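PDB 4FFK: superoxide dismutase, which catalyses the dismutation of superoxide to molecular oxygen and hydrogen peroxide at a mononuclear iron centre. Local coordinates for residues Trp96-Pro101 with Leu174-Val179; Asp125-Leu130 with Ser198-Ile203; Ile186-Arg189 with Lys194-Asp197. All coordinates share one frame; numbering follows the deposited sequence.

Contact 1 (Trp96-Pro101 with Leu174-Val179). With FE (Fe (III) ion), chain B.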
loop_
_atom_site.group_PDB
_atom_site.type_symbol
_atom_site.label_atom_id
_atom_site.label_comp_id
_atom_site.label_asym_id
_atom_site.label_seq_id
_atom_site.Cartn_x
_atom_site.Cartn_y
_atom_site.Cartn_z
ATOM N N TRP A 96 -19.416 -0.246 14.880
ATOM C CA TRP A 96 -20.474 0.190 15.840
ATOM C C TRP A 96 -21.342 -0.944 16.278
ATOM O O TRP A 96 -21.739 -0.985 17.459
ATOM C CB TRP A 96 -21.371 1.246 15.234
ATOM C CG TRP A 96 -20.661 2.335 14.545
ATOM C CD1 TRP A 96 -20.856 2.739 13.259
ATOM C CD2 TRP A 96 -19.691 3.203 15.102
ATOM N NE1 TRP A 96 -20.094 3.823 12.991
ATOM C CE2 TRP A 96 -19.333 4.124 14.079
ATOM C CE3 TRP A 96 -19.052 3.287 16.340
ATOM C CZ2 TRP A 96 -18.374 5.111 14.272
ATOM C CZ3 TRP A 96 -18.108 4.291 16.536
ATOM C CH2 TRP A 96 -17.780 5.177 15.491
ATOM N N LEU A 97 -21.686 -1.816 15.337
ATOM C CA LEU A 97 -22.603 -2.948 15.577
ATOM C C LEU A 97 -21.975 -3.951 16.525
ATOM O O LEU A 97 -22.667 -4.645 17.324
ATOM C CB LEU A 97 -23.002 -3.614 14.265
ATOM C CG LEU A 97 -23.935 -2.779 13.371
ATOM C CD1 LEU A 97 -24.023 -3.472 12.001
ATOM C CD2 LEU A 97 -25.388 -2.615 14.027
ATOM N N ASN A 98 -20.663 -4.015 16.488
ATOM C CA ASN A 98 -19.929 -4.947 17.282
ATOM C C ASN A 98 -19.798 -4.532 18.756
ATOM O O ASN A 98 -19.209 -5.246 19.519
ATOM C CB ASN A 98 -18.490 -5.034 16.768
ATOM C CG ASN A 98 -18.349 -5.803 15.464
ATOM O OD1 ASN A 98 -17.368 -5.586 14.736
ATOM N ND2 ASN A 98 -19.268 -6.739 15.179
ATOM N N MET A 99 -20.239 -3.339 19.087
ATOM C CA MET A 99 -20.167 -2.845 20.433
ATOM C C MET A 99 -21.574 -2.699 21.057
ATOM O O MET A 99 -22.616 -2.635 20.358
ATOM C CB MET A 99 -19.414 -1.550 20.482
ATOM C CG MET A 99 -17.931 -1.794 20.118
ATOM S SD MET A 99 -16.979 -0.336 20.251
ATOM C CE MET A 99 -17.684 0.770 18.979
ATOM N N ALA A 100 -21.583 -2.702 22.374
ATOM C CA ALA A 100 -22.839 -2.605 23.119
ATOM C C ALA A 100 -22.488 -1.932 24.429
ATOM O O ALA A 100 -21.374 -2.117 24.938
ATOM C CB ALA A 100 -23.462 -4.003 23.353
ATOM N N PRO A 101 -23.436 -1.149 24.979
ATOM C CA PRO A 101 -23.258 -0.445 26.255
ATOM C C PRO A 101 -22.389 -1.220 27.234
ATOM O O PRO A 101 -22.491 -2.481 27.306
ATOM C CB PRO A 101 -24.684 -0.350 26.776
ATOM C CG PRO A 101 -25.461 -0.111 25.547
ATOM C CD PRO A 101 -24.827 -1.030 24.508
ATOM N N LEU A 174 -16.394 -10.536 10.919
ATOM C CA LEU A 174 -17.412 -10.721 11.938
ATOM C C LEU A 174 -17.321 -9.649 12.991
ATOM O O LEU A 174 -18.358 -9.193 13.523
ATOM C CB LEU A 174 -17.233 -12.071 12.626
ATOM C CG LEU A 174 -17.153 -13.228 11.628
ATOM C CD1 LEU A 174 -16.886 -14.564 12.303
ATOM C CD2 LEU A 174 -18.411 -13.248 10.825
ATOM N N LEU A 175 -16.084 -9.276 13.313
ATOM C CA LEU A 175 -15.838 -8.404 14.435
ATOM C C LEU A 175 -14.649 -7.574 14.022
ATOM O O LEU A 175 -13.738 -8.090 13.416
ATOM C CB LEU A 175 -15.436 -9.270 15.640
ATOM C CG LEU A 175 -14.831 -8.539 16.831
ATOM C CD1 LEU A 175 -15.861 -7.555 17.459
ATOM C CD2 LEU A 175 -14.361 -9.605 17.800
ATOM N N ALA A 176 -14.676 -6.298 14.319
ATOM C CA ALA A 176 -13.615 -5.433 13.843
ATOM C C ALA A 176 -13.358 -4.425 14.908
ATOM O O ALA A 176 -14.297 -3.913 15.535
ATOM C CB ALA A 176 -14.053 -4.770 12.519
ATOM N N VAL A 177 -12.098 -4.107 15.115
ATOM C CA VAL A 177 -11.765 -2.996 15.990
ATOM C C VAL A 177 -10.973 -1.997 15.133
ATOM O O VAL A 177 -10.038 -2.364 14.457
ATOM C CB VAL A 177 -10.958 -3.442 17.229
ATOM C CG1 VAL A 177 -9.724 -4.259 16.854
ATOM C CG2 VAL A 177 -10.586 -2.244 18.081
ATOM N N ASP A 178 -11.412 -0.770 15.168
ATOM C CA ASP A 178 -10.711 0.347 14.521
ATOM C C ASP A 178 -9.545 0.785 15.340
ATOM O O ASP A 178 -9.663 1.100 16.556
ATOM C CB ASP A 178 -11.727 1.469 14.477
ATOM C CG ASP A 178 -11.320 2.623 13.640
ATOM O OD1 ASP A 178 -10.285 2.610 13.003
ATOM O OD2 ASP A 178 -12.149 3.528 13.581
ATOM N N VAL A 179 -8.377 0.837 14.701
ATOM C CA VAL A 179 -7.210 1.449 15.322
ATOM C C VAL A 179 -6.614 2.597 14.520
ATOM O O VAL A 179 -5.448 2.964 14.686
ATOM C CB VAL A 179 -6.132 0.433 15.666
ATOM C CG1 VAL A 179 -6.643 -0.532 16.683
ATOM C CG2 VAL A 179 -5.706 -0.395 14.369
HETATM FE FE FE B . -12.583 5.022 12.450
HETATM O O HOH W 1 -11.240 4.380 11.040
#
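Asn98 turns its carboxamide onto the backbone of Leu174-Val179 and uses both ends of it there. Ala176 N donates to Asn98 OD1 over 2.8 Å, but the N-H is bent and the donor stands above the carbonyl plane, 37° out of it, away from either lone pair. Asn98 ND2 gives the second bond, 3.1 Å to Leu174 O, and arrives in the plane of that carbonyl, on a lone pair. The two bonds straddle Leu175 and fix the rotation of the amide. With CG anti to the carbonyl carbon (chi1 -74°), the amide faces the strand. ND2 also bonds Asp207 OD2 of helix 205-216, so the buried amide nitrogen has two acceptors, one of them a carboxylate.

Van der Waals contacts accompany the bonds. Leu175 CD1 lies 3.6 Å from Asn98 CG and also touches CB, while Leu175 CA comes within 3.2 Å of Asn98 OD1. Ala176 CB adds a looser touch on Asn98 OD1, at 4.1 Å. Leu174 and Leu175 both face Leu146 of the neighbouring strand, a classic beta bulge, and it is at this bulge that the amide is bound.

Metal coordination takes over at the far end of the strand. Asp178 OD2 binds the iron at 1.9 Å, and water 1 is a further ligand at 2.0 Å. Asp178 OD1 is held by Phe180 N, which steadies the carboxylate. His43, His92 and His182 complete the site. The contact thus joins the loop that leads on from helix 75-97, in the alpha-hairpin domain, to strand 172-178 of the C-terminal domain, the two-domain build of iron/manganese superoxide dismutases, whose metal lies between the two parts.

Contact 2 (Asp125-Leu130 with Ser198-Ile203)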
loop_
_atom_site.group_PDB
_atom_site.type_symbol
_atom_site.label_atom_id
_atom_site.label_comp_id
_atom_site.label_asym_id
_atom_site.label_seq_id
_atom_site.Cartn_x
_atom_site.Cartn_y
_atom_site.Cartn_z
ATOM N N ASP A 125 -8.833 -16.817 25.502
ATOM C CA ASP A 125 -7.674 -16.025 25.931
ATOM C C ASP A 125 -6.547 -15.988 24.896
ATOM O O ASP A 125 -5.922 -14.947 24.693
ATOM C CB ASP A 125 -7.168 -16.480 27.327
ATOM C CG ASP A 125 -8.114 -16.063 28.454
ATOM O OD1 ASP A 125 -8.849 -15.061 28.310
ATOM O OD2 ASP A 125 -8.151 -16.754 29.500
ATOM N N LYS A 126 -6.297 -17.114 24.229
ATOM C CA LYS A 126 -5.303 -17.153 23.171
ATOM C C LYS A 126 -5.778 -16.299 21.977
ATOM O O LYS A 126 -4.987 -15.561 21.426
ATOM C CB LYS A 126 -4.981 -18.572 22.731
ATOM C CG LYS A 126 -4.129 -19.366 23.698
ATOM C CD LYS A 126 -4.253 -20.851 23.363
ATOM C CE LYS A 126 -3.378 -21.692 24.267
ATOM N NZ LYS A 126 -2.150 -22.089 23.529
ATOM N N PHE A 127 -7.055 -16.381 21.648
ATOM C CA PHE A 127 -7.622 -15.546 20.587
ATOM C C PHE A 127 -7.507 -14.083 20.991
ATOM O O PHE A 127 -6.940 -13.257 20.263
ATOM C CB PHE A 127 -9.057 -15.859 20.354
ATOM C CG PHE A 127 -9.791 -14.759 19.631
ATOM C CD1 PHE A 127 -9.541 -14.505 18.263
ATOM C CD2 PHE A 127 -10.672 -13.928 20.317
ATOM C CE1 PHE A 127 -10.241 -13.466 17.606
ATOM C CE2 PHE A 127 -11.376 -12.919 19.678
ATOM C CZ PHE A 127 -11.134 -12.672 18.295
ATOM N N LYS A 128 -8.034 -13.769 22.163
ATOM C CA LYS A 128 -7.963 -12.396 22.673
ATOM C C LYS A 128 -6.552 -11.799 22.617
ATOM O O LYS A 128 -6.338 -10.614 22.221
ATOM C CB LYS A 128 -8.556 -12.320 24.081
ATOM C CG LYS A 128 -8.370 -10.959 24.687
ATOM C CD LYS A 128 -9.033 -10.872 26.046
ATOM C CE LYS A 128 -8.691 -9.529 26.715
ATOM N NZ LYS A 128 -9.748 -9.216 27.723
ATOM N N LYS A 129 -5.573 -12.576 23.043
ATOM C CA LYS A 129 -4.207 -12.150 22.954
ATOM C C LYS A 129 -3.738 -11.922 21.539
ATOM O O LYS A 129 -3.053 -10.957 21.257
ATOM C CB LYS A 129 -3.328 -13.197 23.570
ATOM C CG LYS A 129 -1.840 -13.054 23.326
ATOM C CD LYS A 129 -1.291 -11.909 24.063
ATOM C CE LYS A 129 0.209 -11.830 23.801
ATOM N NZ LYS A 129 0.613 -10.380 23.740
ATOM N N LEU A 130 -4.065 -12.838 20.648
ATOM C CA LEU A 130 -3.534 -12.695 19.301
ATOM C C LEU A 130 -4.315 -11.571 18.626
ATOM O O LEU A 130 -3.733 -10.774 17.935
ATOM C CB LEU A 130 -3.735 -13.967 18.515
ATOM C CG LEU A 130 -3.260 -14.070 17.060
ATOM C CD1 LEU A 130 -1.762 -13.800 16.935
ATOM C CD2 LEU A 130 -3.643 -15.471 16.497
ATOM N N SER A 198 -9.406 -2.317 26.544
ATOM C CA SER A 198 -10.714 -1.991 27.107
ATOM C C SER A 198 -11.848 -2.270 26.148
ATOM O O SER A 198 -12.963 -2.573 26.539
ATOM C CB SER A 198 -10.809 -0.516 27.541
ATOM O OG SER A 198 -9.603 -0.029 28.071
ATOM N N TRP A 199 -11.550 -2.158 24.853
ATOM C CA TRP A 199 -12.571 -2.362 23.855
ATOM C C TRP A 199 -13.209 -3.734 23.986
ATOM O O TRP A 199 -14.392 -3.888 23.743
ATOM C CB TRP A 199 -11.938 -2.126 22.459
ATOM C CG TRP A 199 -12.776 -2.646 21.317
ATOM C CD1 TRP A 199 -13.800 -1.990 20.656
ATOM C CD2 TRP A 199 -12.617 -3.895 20.672
ATOM N NE1 TRP A 199 -14.299 -2.809 19.674
ATOM C CE2 TRP A 199 -13.583 -3.970 19.651
ATOM C CE3 TRP A 199 -11.761 -4.987 20.870
ATOM C CZ2 TRP A 199 -13.726 -5.110 18.799
ATOM C CZ3 TRP A 199 -11.918 -6.116 20.055
ATOM C CH2 TRP A 199 -12.894 -6.157 19.010
ATOM N N TRP A 200 -12.446 -4.714 24.460
ATOM C CA TRP A 200 -12.996 -6.046 24.779
ATOM C C TRP A 200 -14.272 -6.017 25.577
ATOM O O TRP A 200 -15.166 -6.848 25.352
ATOM C CB TRP A 200 -11.956 -6.939 25.463
ATOM C CG TRP A 200 -10.834 -7.303 24.512
ATOM C CD1 TRP A 200 -9.665 -6.676 24.392
ATOM C CD2 TRP A 200 -10.867 -8.296 23.482
ATOM N NE1 TRP A 200 -8.906 -7.247 23.402
ATOM C CE2 TRP A 200 -9.643 -8.222 22.799
ATOM C CE3 TRP A 200 -11.836 -9.189 23.032
ATOM C CZ2 TRP A 200 -9.338 -9.054 21.732
ATOM C CZ3 TRP A 200 -11.522 -10.042 21.984
ATOM C CH2 TRP A 200 -10.294 -9.959 21.352
ATOM N N ASP A 201 -14.377 -5.039 26.471
ATOM C CA ASP A 201 -15.553 -4.936 27.363
ATOM C C ASP A 201 -16.786 -4.372 26.702
ATOM O O ASP A 201 -17.856 -4.298 27.324
ATOM C CB ASP A 201 -15.212 -4.091 28.583
ATOM C CG ASP A 201 -14.094 -4.710 29.395
ATOM O OD1 ASP A 201 -14.004 -5.941 29.371
ATOM O OD2 ASP A 201 -13.298 -3.983 30.009
ATOM N N LEU A 202 -16.631 -3.916 25.455
ATOM C CA LEU A 202 -17.753 -3.374 24.721
ATOM C C LEU A 202 -18.300 -4.341 23.713
ATOM O O LEU A 202 -19.348 -4.095 23.114
ATOM C CB LEU A 202 -17.303 -2.115 23.998
ATOM C CG LEU A 202 -16.958 -0.918 24.876
ATOM C CD1 LEU A 202 -16.737 0.256 24.011
ATOM C CD2 LEU A 202 -18.172 -0.653 25.812
ATOM N N ILE A 203 -17.599 -5.443 23.493
ATOM C CA ILE A 203 -18.010 -6.311 22.378
ATOM C C ILE A 203 -19.409 -6.842 22.590
ATOM O O ILE A 203 -19.714 -7.445 23.631
ATOM C CB ILE A 203 -17.007 -7.446 22.096
ATOM C CG1 ILE A 203 -15.698 -6.840 21.620
ATOM C CG2 ILE A 203 -17.522 -8.366 20.974
ATOM C CD1 ILE A 203 -14.520 -7.724 21.819
#
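Lys128 lays its whole side chain along one face of the Trp200 indole. Its CG stands anti to the backbone N (chi1 174°) and the chain stays extended from there, which keeps successive methylenes close to the ring. CB is already near the rim, 4.0 Å from Trp200 CH2. CG sits over the centre of the six-membered ring, 3.7 Å from its centroid and 17° off the normal, a CH-pi contact. CD passes over the ring fusion near Trp200 CD2, and Lys128 CE lies 3.8 Å from both Trp200 CG and Trp200 CD1 in the five-membered ring. NZ ends 4.3 Å from the centroid of that smaller ring, 30° off its normal, as an off-centre cation-pi contact, and also lies close to Trp200 CB. The lysine and the indole run past each other in opposite directions.

Helix 124-136 is joined in this way to segment 198-203, both in the C-terminal alpha/beta domain of the superoxide dismutase fold. Trp199 CZ3 lies over the centre of the opposite indole face, so the ring is sandwiched between its sequence neighbour and the lysine. At the edge, in the plane of the indole, Phe127 CE2 meets Trp200 CH2 at 3.6 Å, the two rings being perpendicular. An alanine in place of Trp200 is likely to leave Lys128 without the surface it lies on and to open a gap beside Phe127. The phenylalanine ring is flanked further by Phe121 and Phe131, while Lys128 O approaches Trp200 CZ2 at 3.4 Å.

Contact 3 (Ile186-Arg189 with Lys194-Asp197)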
loop_
_atom_site.group_PDB
_atom_site.type_symbol
_atom_site.label_atom_id
_atom_site.label_comp_id
_atom_site.label_asym_id
_atom_site.label_seq_id
_atom_site.Cartn_x
_atom_site.Cartn_y
_atom_site.Cartn_z
ATOM N N ILE A 186 -8.963 10.643 21.517
ATOM C CA ILE A 186 -9.567 11.603 22.454
ATOM C C ILE A 186 -9.499 11.011 23.854
ATOM O O ILE A 186 -9.287 11.740 24.834
ATOM C CB ILE A 186 -11.013 11.860 22.113
ATOM C CG1 ILE A 186 -11.121 12.627 20.773
ATOM C CG2 ILE A 186 -11.741 12.689 23.305
ATOM C CD1 ILE A 186 -12.505 12.417 20.167
ATOM N N ASP A 187 -9.687 9.695 23.927
ATOM C CA ASP A 187 -9.873 8.986 25.196
ATOM C C ASP A 187 -8.568 8.394 25.743
ATOM O O ASP A 187 -8.428 8.187 26.990
ATOM C CB ASP A 187 -10.937 7.930 25.041
ATOM C CG ASP A 187 -12.246 8.517 24.564
ATOM O OD1 ASP A 187 -12.951 7.904 23.777
ATOM O OD2 ASP A 187 -12.540 9.634 25.007
ATOM N N TYR A 188 -7.632 8.105 24.842
ATOM C CA TYR A 188 -6.426 7.338 25.191
ATOM C C TYR A 188 -5.173 7.945 24.677
ATOM O O TYR A 188 -4.074 7.437 24.911
ATOM C CB TYR A 188 -6.514 5.905 24.628
ATOM C CG TYR A 188 -7.643 5.172 25.193
ATOM C CD1 TYR A 188 -8.873 5.187 24.575
ATOM C CD2 TYR A 188 -7.522 4.489 26.433
ATOM C CE1 TYR A 188 -9.974 4.515 25.109
ATOM C CE2 TYR A 188 -8.574 3.829 26.960
ATOM C CZ TYR A 188 -9.795 3.834 26.335
ATOM O OH TYR A 188 -10.856 3.205 26.923
ATOM N N ARG A 189 -5.318 9.043 23.947
ATOM C CA ARG A 189 -4.199 9.619 23.269
ATOM C C ARG A 189 -3.477 8.507 22.460
ATOM O O ARG A 189 -4.151 7.705 21.803
ATOM C CB ARG A 189 -3.261 10.335 24.249
ATOM C CG ARG A 189 -3.996 11.515 24.879
ATOM C CD ARG A 189 -4.124 12.620 23.814
ATOM N NE ARG A 189 -4.600 13.886 24.382
ATOM C CZ ARG A 189 -5.881 14.178 24.509
ATOM N NH1 ARG A 189 -6.816 13.302 24.113
ATOM N NH2 ARG A 189 -6.240 15.344 25.057
ATOM N N LYS A 194 -4.161 0.372 25.338
ATOM C CA LYS A 194 -5.034 0.444 26.472
ATOM C C LYS A 194 -6.441 0.572 25.917
ATOM O O LYS A 194 -7.376 -0.016 26.409
ATOM C CB LYS A 194 -4.684 1.666 27.331
ATOM C CG LYS A 194 -5.710 1.883 28.422
ATOM C CD LYS A 194 -5.282 3.079 29.261
ATOM C CE LYS A 194 -6.453 3.529 30.121
ATOM N NZ LYS A 194 -6.000 4.537 31.183
ATOM N N TYR A 195 -6.577 1.278 24.787
ATOM C CA TYR A 195 -7.854 1.220 24.081
ATOM C C TYR A 195 -8.319 -0.163 23.630
ATOM O O TYR A 195 -9.467 -0.578 23.902
ATOM C CB TYR A 195 -7.788 2.206 22.913
ATOM C CG TYR A 195 -8.739 1.942 21.802
ATOM C CD1 TYR A 195 -10.101 2.240 21.912
ATOM C CD2 TYR A 195 -8.257 1.420 20.594
ATOM C CE1 TYR A 195 -10.953 2.035 20.864
ATOM C CE2 TYR A 195 -9.128 1.168 19.555
ATOM C CZ TYR A 195 -10.433 1.471 19.667
ATOM O OH TYR A 195 -11.247 1.238 18.592
ATOM N N VAL A 196 -7.448 -0.889 22.943
ATOM C CA VAL A 196 -7.840 -2.199 22.440
ATOM C C VAL A 196 -8.207 -3.117 23.643
ATOM O O VAL A 196 -9.204 -3.825 23.626
ATOM C CB VAL A 196 -6.672 -2.776 21.658
ATOM C CG1 VAL A 196 -6.966 -4.221 21.330
ATOM C CG2 VAL A 196 -6.504 -1.888 20.346
ATOM N N ASP A 197 -7.383 -3.035 24.672
ATOM C CA ASP A 197 -7.606 -3.837 25.907
ATOM C C ASP A 197 -8.978 -3.581 26.481
ATOM O O ASP A 197 -9.684 -4.533 26.833
ATOM C CB ASP A 197 -6.532 -3.500 26.949
ATOM C CG ASP A 197 -5.209 -4.122 26.637
ATOM O OD1 ASP A 197 -5.121 -4.960 25.711
ATOM O OD2 ASP A 197 -4.226 -3.796 27.343
#
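Tyr188 receives the CB of Tyr195 on one face of its ring, where two short consecutive helices of the C-terminal domain, 185-188 and 192-199, pack against each other across the short turn that joins them. Arg189, the first residue to leave helical geometry, has positive phi and starts that turn. Tyr188 CG is anti to the carbonyl carbon (chi1 -62°), and the turn about CB-CG presents a ring face to the second helix. Tyr195 CB makes a CH-pi contact with that face, 3.8 Å from the centroid and nearly along the normal, shifted toward the rim on the CD1 side.

Tyr195 has a different chi1, with CG anti to the backbone N (158°), and this sends its own ring away from Tyr188. The two rings meet obliquely, with planes at 57°, and Tyr188 CE1 lies near the plane of the Tyr195 ring at its edge, 3.9 Å from Tyr195 CD1. The phenol of Tyr195 runs on into the interior, where OH bonds to Asp178 O and to Tyr95 OH, so the residue that packs on Tyr188 also reaches the backbone of an iron ligand.

Lys194 has an extended chain and crosses the Tyr188 side chain at about a right angle. Its CD lies in the ring plane at the edge, while Lys194 CG approaches Tyr188 CD2 obliquely at 3.7 Å. Beyond the ring, Tyr188 OH bonds to Ile34 O, which holds the far end of the phenol. Farther along the lysine, Lys194 CE comes to 3.8 Å from Tyr188 CE2.

Contacts 1 and 2 are buried, whereas contact 3 is partly buried and ends in an exposed lysine. Contact 1, nearest the chain centre, is the polar one, with an amide bonded to a strand backbone and an iron ligand close by; contacts 2 and 3 have no hydrogen bond between their segments and rely on rings covered by aliphatic groups, contact 2 adding a cation-pi term. Helix 192-199 serves both of these, contact 3 being nested within the loop that contact 2 closes. Contact 1 meets each neighbour: Trp199 packs on Leu175 and Val177, Ala100 N lies 2.7 Å from Leu202 O in a probable hydrogen bond, and Val179 packs on Val196.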